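Local coordinates for HRDC domain-containing protein (Bifidobacterium adolescentis ATCC 15703, PDB 3CYM) that probably acts as a 3'-5' exonuclease of the ribonuclease D kind on nucleic acids, although its function has not been established, at residues A[58-63]-A[82-87]; A[133-138]-A[174-179]. All blocks are in the same frame, centred on the assembly; numbering follows the deposited sequence.

Contact 1: A[58-63]-A[82-87]; sequences WLVQFK and ADWNDF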
# COMPACT_ATOMS: atom_id res chain seq x y z
N TRP A 58 -7.55 3.28 -11.43
CA TRP A 58 -7.86 3.37 -12.85
C TRP A 58 -8.69 2.18 -13.32
O TRP A 58 -9.09 2.10 -14.49
CB TRP A 58 -6.57 3.54 -13.64
CG TRP A 58 -6.07 4.94 -13.55
CD1 TRP A 58 -5.22 5.44 -12.60
CD2 TRP A 58 -6.44 6.04 -14.38
NE1 TRP A 58 -5.02 6.79 -12.82
CE2 TRP A 58 -5.75 7.18 -13.90
CE3 TRP A 58 -7.27 6.17 -15.50
CZ2 TRP A 58 -5.86 8.43 -14.51
CZ3 TRP A 58 -7.38 7.41 -16.10
CH2 TRP A 58 -6.69 8.53 -15.60
N LEU A 59 -8.92 1.25 -12.40
CA LEU A 59 -9.82 0.13 -12.63
C LEU A 59 -10.28 -0.43 -11.28
O LEU A 59 -9.56 -0.35 -10.29
CB LEU A 59 -9.16 -0.98 -13.47
CG LEU A 59 -10.06 -2.13 -13.97
CD1 LEU A 59 -11.19 -1.67 -14.88
CD2 LEU A 59 -9.22 -3.16 -14.68
N VAL A 60 -11.48 -0.98 -11.28
CA VAL A 60 -12.09 -1.54 -10.09
C VAL A 60 -12.78 -2.85 -10.52
O VAL A 60 -13.50 -2.88 -11.52
CB VAL A 60 -13.03 -0.48 -9.45
CG1 VAL A 60 -14.26 -1.07 -8.93
CG2 VAL A 60 -12.30 0.32 -8.36
N GLN A 61 -12.50 -3.94 -9.80
CA GLN A 61 -12.91 -5.28 -10.23
C GLN A 61 -13.79 -5.93 -9.18
O GLN A 61 -13.42 -5.97 -8.01
CB GLN A 61 -11.71 -6.19 -10.51
CG GLN A 61 -10.67 -5.66 -11.47
CD GLN A 61 -9.37 -5.33 -10.80
OE1 GLN A 61 -9.09 -4.17 -10.51
NE2 GLN A 61 -8.56 -6.34 -10.52
N PHE A 62 -14.93 -6.46 -9.62
CA PHE A 62 -15.86 -7.15 -8.74
C PHE A 62 -16.34 -8.47 -9.30
O PHE A 62 -16.37 -8.67 -10.51
CB PHE A 62 -17.07 -6.27 -8.42
CG PHE A 62 -16.71 -5.04 -7.67
CD1 PHE A 62 -16.16 -5.13 -6.39
CD2 PHE A 62 -16.87 -3.78 -8.24
CE1 PHE A 62 -15.80 -3.99 -5.68
CE2 PHE A 62 -16.52 -2.64 -7.53
CZ PHE A 62 -15.98 -2.75 -6.25
N LYS A 63 -16.69 -9.38 -8.40
CA LYS A 63 -17.38 -10.60 -8.77
C LYS A 63 -18.37 -10.97 -7.68
O LYS A 63 -18.05 -10.92 -6.49
CB LYS A 63 -16.40 -11.77 -9.01
CG LYS A 63 -17.08 -12.96 -9.66
CD LYS A 63 -16.21 -14.20 -9.73
CE LYS A 63 -16.90 -15.24 -10.57
NZ LYS A 63 -16.14 -16.51 -10.67
N ALA A 82 -22.14 8.33 -12.92
CA ALA A 82 -22.54 7.18 -12.13
C ALA A 82 -22.52 7.54 -10.65
O ALA A 82 -21.65 8.29 -10.20
CB ALA A 82 -21.65 5.98 -12.42
N ASP A 83 -23.49 7.02 -9.92
CA ASP A 83 -23.61 7.22 -8.49
C ASP A 83 -23.11 5.94 -7.83
O ASP A 83 -23.69 4.87 -8.02
CB ASP A 83 -25.09 7.49 -8.17
CG ASP A 83 -25.33 7.94 -6.73
OD1 ASP A 83 -26.52 8.15 -6.39
OD2 ASP A 83 -24.37 8.08 -5.95
N TRP A 84 -22.02 6.03 -7.08
CA TRP A 84 -21.45 4.87 -6.40
C TRP A 84 -22.30 4.40 -5.21
O TRP A 84 -22.07 3.32 -4.66
CB TRP A 84 -19.98 5.10 -5.99
CG TRP A 84 -19.00 4.83 -7.12
CD1 TRP A 84 -18.31 5.76 -7.84
CD2 TRP A 84 -18.64 3.55 -7.66
NE1 TRP A 84 -17.53 5.14 -8.79
CE2 TRP A 84 -17.71 3.78 -8.70
CE3 TRP A 84 -19.00 2.22 -7.36
CZ2 TRP A 84 -17.14 2.74 -9.45
CZ3 TRP A 84 -18.43 1.19 -8.10
CH2 TRP A 84 -17.51 1.46 -9.14
N ASN A 85 -23.29 5.22 -4.85
CA ASN A 85 -24.24 4.87 -3.79
C ASN A 85 -25.23 3.81 -4.26
O ASN A 85 -25.80 3.08 -3.45
CB ASN A 85 -24.96 6.12 -3.26
CG ASN A 85 -24.12 6.93 -2.27
OD1 ASN A 85 -24.62 7.34 -1.22
ND2 ASN A 85 -22.85 7.18 -2.60
N ASP A 86 -25.43 3.72 -5.58
CA ASP A 86 -26.24 2.67 -6.18
C ASP A 86 -25.58 1.32 -5.93
O ASP A 86 -26.25 0.33 -5.64
CB ASP A 86 -26.39 2.86 -7.69
CG ASP A 86 -27.08 4.16 -8.06
OD1 ASP A 86 -27.76 4.76 -7.19
OD2 ASP A 86 -26.96 4.56 -9.23
N PHE A 87 -24.25 1.32 -6.04
CA PHE A 87 -23.42 0.15 -5.78
C PHE A 87 -23.56 -0.36 -4.34
O PHE A 87 -23.74 -1.55 -4.13
CB PHE A 87 -21.95 0.48 -6.08
CG PHE A 87 -21.06 -0.71 -6.03
CD1 PHE A 87 -20.83 -1.46 -7.17
CD2 PHE A 87 -20.45 -1.10 -4.84
CE1 PHE A 87 -20.01 -2.56 -7.12
CE2 PHE A 87 -19.64 -2.21 -4.79
CZ PHE A 87 -19.43 -2.95 -5.92
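Phe62 and Phe87 reach for each other from opposite directions between strand 57-65 and helix 84-91, and their rings make the tightest part of the contact. The CZ atom of Phe87 sits over the centre of the Phe62 ring, 3.3 Å above its plane, and CE1 of Phe87 lies 3.5 Å from CD2 of Phe62. With centroids 4.5 Å apart and planes at 38°, the pair is oblique, neither an offset stack nor a T-shaped one. Phe87 carries CG opposite its backbone N (chi1 -172°), which sends the ring off the helix toward the strand.

The remaining apolar contacts belong to Trp84. Its CH2 lies 4.1 Å from CG1 of Val60, the two side chains sliding past each other in opposite directions, and its CZ3 comes within 4.3 Å of CE2 of Phe62. CG of Phe87 lies in plane at the edge of the indole, and both aromatics face Val60 and Phe62, two residues apart on the same side of the strand.

Between the two segments the contact is apolar; within 82-87, Asp83 is the N-cap of the helix. Its OD2 accepts from Asn85 N at 3.2 Å, met from above the carboxylate plane with an N-H...O angle of 158°, and this capping bond closes over the start of the helix, whose first turn carries Trp84 and Phe87.

All four touching residues are buried. Strand 57-65 runs between 68-72 and 40-47 in the mixed sheet of the exonuclease domain, and helix 24-35 adds Phe27 edge-to-face on Trp84, Tyr30 against Phe62 and Leu34 against Phe87. From the same strand the NE2 of Gln61 hydrogen-bonds Ala169 O of helix 163-174 and OE2 of Glu46, a sodium ligand on strand 40-47.

Contact 2: A[133-138]-A[174-179]; sequences FGLAAV and ELLIEL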
# COMPACT_ATOMS: atom_id res chain seq x y z
N PHE A 133 2.69 -15.28 0.74
CA PHE A 133 1.29 -14.91 0.92
C PHE A 133 0.78 -13.92 -0.12
O PHE A 133 -0.15 -13.16 0.14
CB PHE A 133 1.06 -14.38 2.34
CG PHE A 133 2.07 -13.35 2.78
CD1 PHE A 133 3.16 -13.72 3.59
CD2 PHE A 133 1.94 -12.01 2.42
CE1 PHE A 133 4.09 -12.77 4.01
CE2 PHE A 133 2.87 -11.05 2.84
CZ PHE A 133 3.94 -11.43 3.65
N GLY A 134 1.40 -13.92 -1.30
CA GLY A 134 0.85 -13.21 -2.45
C GLY A 134 -0.37 -13.97 -2.95
O GLY A 134 -0.57 -15.14 -2.59
N LEU A 135 -1.18 -13.32 -3.79
CA LEU A 135 -2.40 -13.94 -4.31
C LEU A 135 -2.14 -15.29 -4.99
O LEU A 135 -2.77 -16.28 -4.65
CB LEU A 135 -3.18 -13.01 -5.25
CG LEU A 135 -4.53 -13.58 -5.70
CD1 LEU A 135 -5.46 -13.81 -4.49
CD2 LEU A 135 -5.23 -12.73 -6.77
N ALA A 136 -1.19 -15.31 -5.92
CA ALA A 136 -0.85 -16.51 -6.68
C ALA A 136 -0.44 -17.71 -5.80
O ALA A 136 -0.91 -18.83 -6.03
CB ALA A 136 0.22 -16.19 -7.71
N ALA A 137 0.41 -17.47 -4.80
CA ALA A 137 0.87 -18.51 -3.87
C ALA A 137 -0.25 -19.07 -2.99
O ALA A 137 -0.29 -20.27 -2.69
CB ALA A 137 2.02 -17.99 -3.01
N VAL A 138 -1.16 -18.18 -2.58
CA VAL A 138 -2.34 -18.51 -1.77
C VAL A 138 -3.39 -19.32 -2.54
O VAL A 138 -3.92 -20.31 -2.00
CB VAL A 138 -2.96 -17.23 -1.11
CG1 VAL A 138 -4.34 -17.49 -0.50
CG2 VAL A 138 -2.03 -16.68 -0.05
N GLU A 174 -11.51 -13.54 -9.73
CA GLU A 174 -12.11 -14.81 -10.18
C GLU A 174 -12.21 -15.93 -9.13
O GLU A 174 -13.15 -16.72 -9.15
CB GLU A 174 -11.36 -15.29 -11.44
CG GLU A 174 -11.61 -16.73 -11.96
CD GLU A 174 -13.00 -16.97 -12.56
OE1 GLU A 174 -13.82 -16.02 -12.61
OE2 GLU A 174 -13.28 -18.12 -12.98
N LEU A 175 -11.25 -15.99 -8.21
CA LEU A 175 -11.18 -17.11 -7.26
C LEU A 175 -11.33 -16.74 -5.79
O LEU A 175 -11.19 -17.59 -4.92
CB LEU A 175 -9.87 -17.89 -7.46
CG LEU A 175 -9.64 -18.48 -8.85
CD1 LEU A 175 -8.21 -18.93 -9.02
CD2 LEU A 175 -10.63 -19.62 -9.13
N LEU A 176 -11.63 -15.47 -5.52
CA LEU A 176 -11.70 -14.97 -4.15
C LEU A 176 -12.85 -15.54 -3.30
O LEU A 176 -12.67 -15.74 -2.10
CB LEU A 176 -11.72 -13.44 -4.12
CG LEU A 176 -10.48 -12.70 -4.63
CD1 LEU A 176 -10.62 -11.22 -4.37
CD2 LEU A 176 -9.20 -13.23 -3.96
N ILE A 177 -14.02 -15.80 -3.89
CA ILE A 177 -15.10 -16.37 -3.09
C ILE A 177 -14.80 -17.83 -2.71
O ILE A 177 -15.10 -18.25 -1.60
CB ILE A 177 -16.56 -16.12 -3.66
CG1 ILE A 177 -17.03 -17.23 -4.59
CG2 ILE A 177 -16.71 -14.72 -4.32
CD1 ILE A 177 -17.99 -18.16 -3.93
N GLU A 178 -14.16 -18.56 -3.62
CA GLU A 178 -13.72 -19.94 -3.36
C GLU A 178 -12.55 -19.97 -2.39
O GLU A 178 -12.43 -20.92 -1.60
CB GLU A 178 -13.35 -20.67 -4.66
CG GLU A 178 -14.53 -20.96 -5.58
CD GLU A 178 -14.72 -19.91 -6.67
OE1 GLU A 178 -14.11 -18.82 -6.58
OE2 GLU A 178 -15.48 -20.19 -7.62
N LEU A 179 -11.69 -18.96 -2.45
CA LEU A 179 -10.60 -18.81 -1.49
C LEU A 179 -11.12 -18.66 -0.08
O LEU A 179 -10.73 -19.43 0.80
CB LEU A 179 -9.72 -17.60 -1.82
CG LEU A 179 -8.42 -17.82 -2.60
CD1 LEU A 179 -7.61 -16.53 -2.52
CD2 LEU A 179 -7.62 -19.02 -2.08
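Leu135 and Leu176 meet methyl to methyl, CD1 of the first 3.8 Å from CD2 of the second, with their side chains crossing at about a right angle. The same CD1 of Leu135 also lies 4.0 Å from CD1 of Leu179, so one methyl group is shared between two leucines a helical turn apart. Leu135 extends with CG opposite the backbone N (chi1 -174°), which carries its tip toward helix 176-190 although its CB does not point there.

Val138, one turn further along helix 135-143, offers CG1 to the fork of Leu179: CD2 at 3.9 Å and CD1 at 4.0 Å, again with the side chains nearly perpendicular. CD1 of Leu179 thus touches both Leu135 and Val138, while of these two CD2 packs on Val138 alone, and Leu179 continues onto Phe142 and Leu143 of the same helix. Leu176 also packs on Ala42 of strand 40-47.

The side-chain contacts are all aliphatic, and the fit depends on shape and burial rather than on direction; the one polar atom that comes close is the carbonyl O of Val138, near CD2 of Leu179. The charged groups nearby look elsewhere: Glu174 to Lys63 and the backbone N of Arg14, Glu178 to the guanidinium of Arg14. Helix 135-143 is therefore held to helix 176-190 here by van der Waals packing.

Both contacts lie inside the exonuclease domain with centres about 21 Å apart, and they share no helix or strand. Contact 1 joins the sheet to a helix, is wholly buried and rests largely on aromatic rings; contact 2 joins two helices through branched aliphatic side chains, with Leu135 partly exposed and its side chain about 6 Å from a bound sodium ion. The side chain of Val60 in contact 1 is about 10 Å from such an ion, so both lie near the metal-binding region without supplying its ligands. A salt bridge from Lys63 NZ to Glu174 OE1, 3.1 Å long, ties segment 58-63 to segment 174-179, a polar link between two otherwise apolar contacts.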